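Local coordinates for UDP-N-acetylglucosamine 2-epimerase (Methanocaldococcus jannaschii, PDB 4NES), which probably catalyses the reversible epimerisation at C-2 of UDP-N-acetylglucosamine to UDP-N-acetylmannosamine, and works as a homodimer of GT-B-fold subunits, at residues Y232-I237 and N280-L285; V269-F274 and Q292-I297. All coordinates share one frame; numbering follows the deposited sequence.

Contact 1 (Y232-I237 and N280-L285); sequences YDKAII and NAELIL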
loop_
_atom_site.group_PDB
_atom_site.type_symbol
_atom_site.label_atom_id
_atom_site.label_comp_id
_atom_site.label_asym_id
_atom_site.label_seq_id
_atom_site.Cartn_x
_atom_site.Cartn_y
_atom_site.Cartn_z
ATOM N N TYR A 232 -19.718 -36.136 -18.725
ATOM C CA TYR A 232 -20.791 -35.389 -19.372
ATOM C C TYR A 232 -20.722 -35.387 -20.900
ATOM O O TYR A 232 -21.628 -34.871 -21.561
ATOM C CB TYR A 232 -20.838 -33.959 -18.820
ATOM C CG TYR A 232 -21.143 -33.915 -17.342
ATOM C CD1 TYR A 232 -22.442 -34.082 -16.882
ATOM C CD2 TYR A 232 -20.135 -33.736 -16.408
ATOM C CE1 TYR A 232 -22.731 -34.056 -15.534
ATOM C CE2 TYR A 232 -20.415 -33.708 -15.049
ATOM C CZ TYR A 232 -21.720 -33.867 -14.622
ATOM O OH TYR A 232 -22.013 -33.847 -13.279
ATOM N N ASP A 233 -19.665 -35.985 -21.447
ATOM C CA ASP A 233 -19.454 -36.062 -22.893
ATOM C C ASP A 233 -19.541 -34.676 -23.521
ATOM O O ASP A 233 -20.338 -34.433 -24.431
ATOM C CB ASP A 233 -20.448 -37.029 -23.549
ATOM C CG ASP A 233 -20.077 -37.361 -24.982
ATOM O OD1 ASP A 233 -18.874 -37.317 -25.310
ATOM O OD2 ASP A 233 -20.989 -37.659 -25.781
ATOM N N LYS A 234 -18.714 -33.763 -23.020
ATOM C CA LYS A 234 -18.782 -32.374 -23.440
ATOM C C LYS A 234 -17.463 -31.880 -24.009
ATOM O O LYS A 234 -16.393 -32.195 -23.485
ATOM C CB LYS A 234 -19.175 -31.501 -22.250
ATOM C CG LYS A 234 -20.280 -30.525 -22.563
ATOM C CD LYS A 234 -21.532 -31.244 -23.030
ATOM C CE LYS A 234 -22.591 -31.321 -21.950
ATOM N NZ LYS A 234 -23.956 -31.341 -22.554
ATOM N N ALA A 235 -17.540 -31.106 -25.087
ATOM C CA ALA A 235 -16.354 -30.467 -25.638
ATOM C C ALA A 235 -16.024 -29.228 -24.818
ATOM O O ALA A 235 -16.924 -28.542 -24.326
ATOM C CB ALA A 235 -16.564 -30.096 -27.086
ATOM N N ILE A 236 -14.732 -28.947 -24.674
ATOM C CA ILE A 236 -14.263 -27.781 -23.941
ATOM C C ILE A 236 -13.505 -26.875 -24.899
ATOM O O ILE A 236 -12.671 -27.352 -25.676
ATOM C CB ILE A 236 -13.277 -28.191 -22.835
ATOM C CG1 ILE A 236 -13.844 -29.330 -21.978
ATOM C CG2 ILE A 236 -12.887 -26.998 -21.985
ATOM C CD1 ILE A 236 -15.052 -28.950 -21.152
ATOM N N ILE A 237 -13.804 -25.581 -24.864
ATOM C CA ILE A 237 -12.989 -24.585 -25.551
ATOM C C ILE A 237 -12.195 -23.831 -24.490
ATOM O O ILE A 237 -12.778 -23.232 -23.584
ATOM C CB ILE A 237 -13.847 -23.605 -26.370
ATOM C CG1 ILE A 237 -14.623 -24.367 -27.448
ATOM C CG2 ILE A 237 -12.974 -22.531 -27.011
ATOM C CD1 ILE A 237 -15.565 -23.500 -28.273
ATOM N N ASN A 280 -22.610 -18.028 -26.058
ATOM C CA ASN A 280 -23.093 -19.275 -26.636
ATOM C C ASN A 280 -22.668 -20.547 -25.901
ATOM O O ASN A 280 -23.002 -21.648 -26.317
ATOM C CB ASN A 280 -22.701 -19.349 -28.113
ATOM C CG ASN A 280 -23.451 -18.344 -28.959
ATOM O OD1 ASN A 280 -24.612 -18.562 -29.303
ATOM N ND2 ASN A 280 -22.802 -17.233 -29.294
ATOM N N ALA A 281 -21.950 -20.390 -24.798
ATOM C CA ALA A 281 -21.457 -21.533 -24.034
ATOM C C ALA A 281 -22.604 -22.157 -23.244
ATOM O O ALA A 281 -23.481 -21.444 -22.753
ATOM C CB ALA A 281 -20.355 -21.078 -23.090
ATOM N N GLU A 282 -22.605 -23.482 -23.112
ATOM C CA GLU A 282 -23.612 -24.122 -22.269
ATOM C C GLU A 282 -23.308 -23.818 -20.808
ATOM O O GLU A 282 -24.212 -23.645 -19.988
ATOM C CB GLU A 282 -23.668 -25.630 -22.503
ATOM C CG GLU A 282 -24.760 -26.323 -21.687
ATOM C CD GLU A 282 -24.904 -27.794 -22.014
ATOM O OE1 GLU A 282 -23.946 -28.387 -22.550
ATOM O OE2 GLU A 282 -25.982 -28.357 -21.726
ATOM N N LEU A 283 -22.023 -23.746 -20.490
ATOM C CA LEU A 283 -21.620 -23.258 -19.182
ATOM C C LEU A 283 -20.178 -22.755 -19.246
ATOM O O LEU A 283 -19.437 -23.073 -20.181
ATOM C CB LEU A 283 -21.885 -24.303 -18.086
ATOM C CG LEU A 283 -20.874 -25.306 -17.566
ATOM C CD1 LEU A 283 -20.085 -24.641 -16.484
ATOM C CD2 LEU A 283 -21.584 -26.542 -17.009
ATOM N N ILE A 284 -19.823 -21.886 -18.304
ATOM C CA ILE A 284 -18.505 -21.272 -18.270
ATOM C C ILE A 284 -17.736 -21.749 -17.030
ATOM O O ILE A 284 -18.281 -21.784 -15.931
ATOM C CB ILE A 284 -18.634 -19.729 -18.296
ATOM C CG1 ILE A 284 -19.136 -19.267 -19.669
ATOM C CG2 ILE A 284 -17.309 -19.076 -17.938
ATOM C CD1 ILE A 284 -19.676 -17.840 -19.699
ATOM N N LEU A 285 -16.483 -22.161 -17.228
ATOM C CA LEU A 285 -15.617 -22.597 -16.137
ATOM C C LEU A 285 -14.451 -21.638 -16.088
ATOM O O LEU A 285 -13.765 -21.445 -17.087
ATOM C CB LEU A 285 -15.063 -23.988 -16.428
ATOM C CG LEU A 285 -16.057 -25.058 -16.865
ATOM C CD1 LEU A 285 -15.333 -26.255 -17.486
ATOM C CD2 LEU A 285 -16.846 -25.487 -15.672
#
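Lys234 and Glu282 meet across this contact through a salt bridge, with NZ of Lys234 3.0 Å from OE1 of Glu282. The ammonium lies on the syn side of OE1, the side of the other carboxylate oxygen, yet it clearly prefers OE1: Lys234 NZ stands 3.7 Å from Glu282 OE2. The two chains cross at about a right angle. Glu282 reaches out straight, its CG anti to the backbone N (chi1 -177°) and the chain extended beyond it, whereas Lys234 bends at chi2 and chi3 to bring its amine onto the carboxylate.

The other close approaches come from the same Lys234 chain and accompany the salt bridge: CE, which carries NZ, passes 3.3 Å from Glu282 OE1. The backbones stay well apart, with the CA atoms of Lys234 and Glu282 9.6 Å from each other, so the ion pair reaches across the intervening strand 201-205. An alanine in place of this lysine would remove the ammonium and is likely to leave Glu282 without this charge partner and freer to turn. Asp200 offers Lys234 a second, long and weak ion pair.

Strand 201-205 runs between strands 235-239 and 283-286 in the parallel sheet, and Phe202 touches both Lys234 and Leu283. Helix 215-232 packs against Ile236 and Leu285, while Leu338 of helix 327-338 touches Glu282.

Contact 2 (V269-F274 and Q292-I297); sequences VGYLEF and QEEACI. With UDP (uridine-5'-diphosphate), chain C.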
loop_
_atom_site.group_PDB
_atom_site.type_symbol
_atom_site.label_atom_id
_atom_site.label_comp_id
_atom_site.label_asym_id
_atom_site.label_seq_id
_atom_site.Cartn_x
_atom_site.Cartn_y
_atom_site.Cartn_z
ATOM N N VAL A 269 -8.211 -14.400 -27.463
ATOM C CA VAL A 269 -8.912 -13.714 -28.553
ATOM C C VAL A 269 -9.397 -12.333 -28.135
ATOM O O VAL A 269 -9.369 -11.974 -26.957
ATOM C CB VAL A 269 -10.108 -14.545 -29.072
ATOM C CG1 VAL A 269 -9.632 -15.894 -29.593
ATOM C CG2 VAL A 269 -11.154 -14.714 -27.970
ATOM N N GLY A 270 -9.851 -11.549 -29.112
ATOM C CA GLY A 270 -10.371 -10.214 -28.858
ATOM C C GLY A 270 -11.673 -10.254 -28.076
ATOM O O GLY A 270 -12.290 -11.315 -27.924
ATOM N N TYR A 271 -12.079 -9.097 -27.566
ATOM C CA TYR A 271 -13.278 -9.006 -26.737
ATOM C C TYR A 271 -14.554 -9.406 -27.480
ATOM O O TYR A 271 -15.408 -10.101 -26.935
ATOM C CB TYR A 271 -13.413 -7.593 -26.182
ATOM C CG TYR A 271 -14.419 -7.461 -25.069
ATOM C CD1 TYR A 271 -14.414 -8.336 -24.000
ATOM C CD2 TYR A 271 -15.367 -6.436 -25.084
ATOM C CE1 TYR A 271 -15.325 -8.209 -22.969
ATOM C CE2 TYR A 271 -16.283 -6.301 -24.051
ATOM C CZ TYR A 271 -16.252 -7.200 -22.999
ATOM O OH TYR A 271 -17.155 -7.077 -21.964
ATOM N N LEU A 272 -14.685 -8.974 -28.729
ATOM C CA LEU A 272 -15.887 -9.292 -29.494
ATOM C C LEU A 272 -16.016 -10.797 -29.697
ATOM O O LEU A 272 -17.092 -11.390 -29.519
ATOM C CB LEU A 272 -15.873 -8.577 -30.845
ATOM C CG LEU A 272 -15.787 -7.059 -30.771
ATOM C CD1 LEU A 272 -15.711 -6.488 -32.184
ATOM C CD2 LEU A 272 -16.981 -6.482 -30.029
ATOM N N GLU A 273 -14.901 -11.412 -30.067
ATOM C CA GLU A 273 -14.840 -12.848 -30.242
ATOM C C GLU A 273 -15.149 -13.575 -28.931
ATOM O O GLU A 273 -15.909 -14.548 -28.909
ATOM C CB GLU A 273 -13.456 -13.234 -30.773
ATOM C CG GLU A 273 -13.210 -12.804 -32.227
ATOM C CD GLU A 273 -12.825 -11.345 -32.372
ATOM O OE1 GLU A 273 -12.483 -10.688 -31.362
ATOM O OE2 GLU A 273 -12.863 -10.845 -33.515
ATOM N N PHE A 274 -14.567 -13.098 -27.833
ATOM C CA PHE A 274 -14.764 -13.778 -26.561
ATOM C C PHE A 274 -16.198 -13.653 -26.054
ATOM O O PHE A 274 -16.746 -14.606 -25.497
ATOM C CB PHE A 274 -13.760 -13.316 -25.502
ATOM C CG PHE A 274 -13.632 -14.283 -24.372
ATOM C CD1 PHE A 274 -12.997 -15.497 -24.569
ATOM C CD2 PHE A 274 -14.186 -14.008 -23.130
ATOM C CE1 PHE A 274 -12.896 -16.421 -23.539
ATOM C CE2 PHE A 274 -14.075 -14.930 -22.095
ATOM C CZ PHE A 274 -13.435 -16.135 -22.312
ATOM N N GLN A 292 -16.452 -14.112 -14.487
ATOM C CA GLN A 292 -17.538 -14.380 -13.538
ATOM C C GLN A 292 -18.656 -13.356 -13.710
ATOM O O GLN A 292 -19.841 -13.700 -13.696
ATOM C CB GLN A 292 -17.037 -14.312 -12.093
ATOM C CG GLN A 292 -16.170 -15.474 -11.660
ATOM C CD GLN A 292 -15.655 -15.249 -10.260
ATOM O OE1 GLN A 292 -16.409 -15.320 -9.294
ATOM N NE2 GLN A 292 -14.362 -14.956 -10.142
ATOM N N GLU A 293 -18.279 -12.093 -13.864
ATOM C CA GLU A 293 -19.252 -11.028 -14.061
ATOM C C GLU A 293 -19.986 -11.157 -15.389
ATOM O O GLU A 293 -21.212 -11.061 -15.435
ATOM C CB GLU A 293 -18.561 -9.667 -13.954
ATOM C CG GLU A 293 -18.109 -9.372 -12.528
ATOM C CD GLU A 293 -16.987 -8.356 -12.438
ATOM O OE1 GLU A 293 -16.385 -8.022 -13.477
ATOM O OE2 GLU A 293 -16.699 -7.908 -11.307
ATOM N N GLU A 294 -19.239 -11.379 -16.466
ATOM C CA GLU A 294 -19.845 -11.529 -17.783
ATOM C C GLU A 294 -20.777 -12.726 -17.876
ATOM O O GLU A 294 -21.839 -12.632 -18.483
ATOM C CB GLU A 294 -18.764 -11.575 -18.862
ATOM C CG GLU A 294 -18.072 -10.228 -18.970
ATOM C CD GLU A 294 -16.782 -10.260 -19.739
ATOM O OE1 GLU A 294 -16.208 -11.354 -19.943
ATOM O OE2 GLU A 294 -16.319 -9.170 -20.124
ATOM N N ALA A 295 -20.387 -13.846 -17.270
ATOM C CA ALA A 295 -21.244 -15.030 -17.253
ATOM C C ALA A 295 -22.578 -14.668 -16.605
ATOM O O ALA A 295 -23.648 -15.014 -17.112
ATOM C CB ALA A 295 -20.561 -16.165 -16.501
ATOM N N CYS A 296 -22.516 -13.923 -15.508
ATOM C CA CYS A 296 -23.723 -13.538 -14.801
ATOM C C CYS A 296 -24.596 -12.627 -15.673
ATOM O O CYS A 296 -25.815 -12.826 -15.803
ATOM C CB CYS A 296 -23.342 -12.853 -13.491
ATOM S SG CYS A 296 -24.731 -12.359 -12.458
ATOM N N ILE A 297 -23.962 -11.642 -16.295
ATOM C CA ILE A 297 -24.658 -10.681 -17.138
ATOM C C ILE A 297 -25.315 -11.352 -18.343
ATOM O O ILE A 297 -26.460 -11.030 -18.702
ATOM C CB ILE A 297 -23.665 -9.596 -17.598
ATOM C CG1 ILE A 297 -23.210 -8.758 -16.393
ATOM C CG2 ILE A 297 -24.280 -8.718 -18.696
ATOM C CD1 ILE A 297 -21.904 -7.996 -16.621
HETATM N N1 UDP C . -11.274 -11.899 -22.412
HETATM C C2 UDP C . -11.079 -11.692 -23.735
HETATM N N3 UDP C . -10.523 -12.663 -24.491
HETATM C C4 UDP C . -10.142 -13.853 -23.976
HETATM C C5 UDP C . -10.325 -14.103 -22.610
HETATM C C6 UDP C . -10.896 -13.081 -21.843
HETATM O O2 UDP C . -11.409 -10.623 -24.255
HETATM O O4 UDP C . -9.567 -14.817 -24.799
HETATM C "C1'" UDP C . -11.831 -10.862 -21.525
HETATM C "C2'" UDP C . -13.042 -11.156 -20.809
HETATM O "O2'" UDP C . -14.165 -11.003 -21.649
HETATM C "C3'" UDP C . -12.993 -10.227 -19.672
HETATM C "C4'" UDP C . -11.570 -10.028 -19.440
HETATM O "O4'" UDP C . -10.880 -10.675 -20.479
HETATM O "O3'" UDP C . -13.600 -8.989 -19.919
HETATM C "C5'" UDP C . -11.081 -10.621 -18.163
HETATM O "O5'" UDP C . -9.683 -10.520 -18.036
HETATM P PA UDP C . -8.814 -11.603 -17.273
HETATM O O1A UDP C . -7.501 -11.749 -18.011
HETATM O O2A UDP C . -9.587 -12.902 -17.199
HETATM O O3A UDP C . -8.467 -11.036 -15.842
HETATM P PB UDP C . -9.271 -10.841 -14.510
HETATM O O1B UDP C . -10.680 -10.359 -14.818
HETATM O O2B UDP C . -9.266 -12.141 -13.747
HETATM O O3B UDP C . -8.455 -9.799 -13.797
#
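The UDP site of this GT-B-fold enzyme is built here from the loop leading into helix 271-280, its first turn, and helix 289-298, joined by a hydrogen bond from Tyr271 to Glu294. Tyr271 OH donates to Glu294 OE2 at 2.9 Å and meets that oxygen from above the carboxylate plane, 38° out of it. The side chains arrive from opposite directions, with ring and carboxylate planes 37° apart, and OE2 lies in the plane of the tyrosine ring at its edge. CG of Tyr271 is anti to the backbone N (chi1 -167°), which carries the phenol along the ribose side of the nucleotide toward Glu294.

The carboxylate grips the ribose with both oxygens. UDP O2' donates to Glu294 OE1 at 2.7 Å, and UDP O3' donates to Glu294 OE2 at the same length. OE2 therefore accepts from both the sugar and the phenol.

At the other end of the nucleoside, the backbone of Val269 reads the uracil edge: Val269 N donates to UDP O4 at 3.0 Å, and UDP N3 donates to Val269 O at 2.8 Å. Phe274 lies against the base, one ring face under UDP C5, which sits 3.4 Å above the ring plane and over its centre. Thr175, on helix 170-183, is a second hydrogen-bond partner of Tyr271 OH.

A donor-acceptor pair on Val269 matches the O4 and N3-H of uracil, where cytosine would present an amino group and an unprotonated N3. The paired hydroxyl bonds to Glu294 likewise imply recognition of the ribose diol. Tyr271, which touches the ribose through CE1 (3.3 Å from UDP O2') and also donates to the carboxylate, is likely to steady it, and the like charge of Glu278 close to Glu294 OE1 probably makes these hydroxyl donors matter more.

Overall arrangement
Both contacts are built around the parallel sheet containing strands 235-239, 201-205 and 283-286, with their centres about 15 Å apart. Contact 1 lies near the surface, its centre about 21 Å from the chain centre and away from the annotated sites; contact 2 is buried in the UDP pocket, about 10 Å from the chain centre. Helix 271-280, strand 283-286 and helix 289-298 follow one another in the chain and tie the two together, and Ile284 CD1 packs 3.7 Å from Ala295 CB. The Glu294 side chain is about 10 Å from that of His207, the probable active-site residue, and about 12 Å from the bound UDP-N-acetylglucosamine.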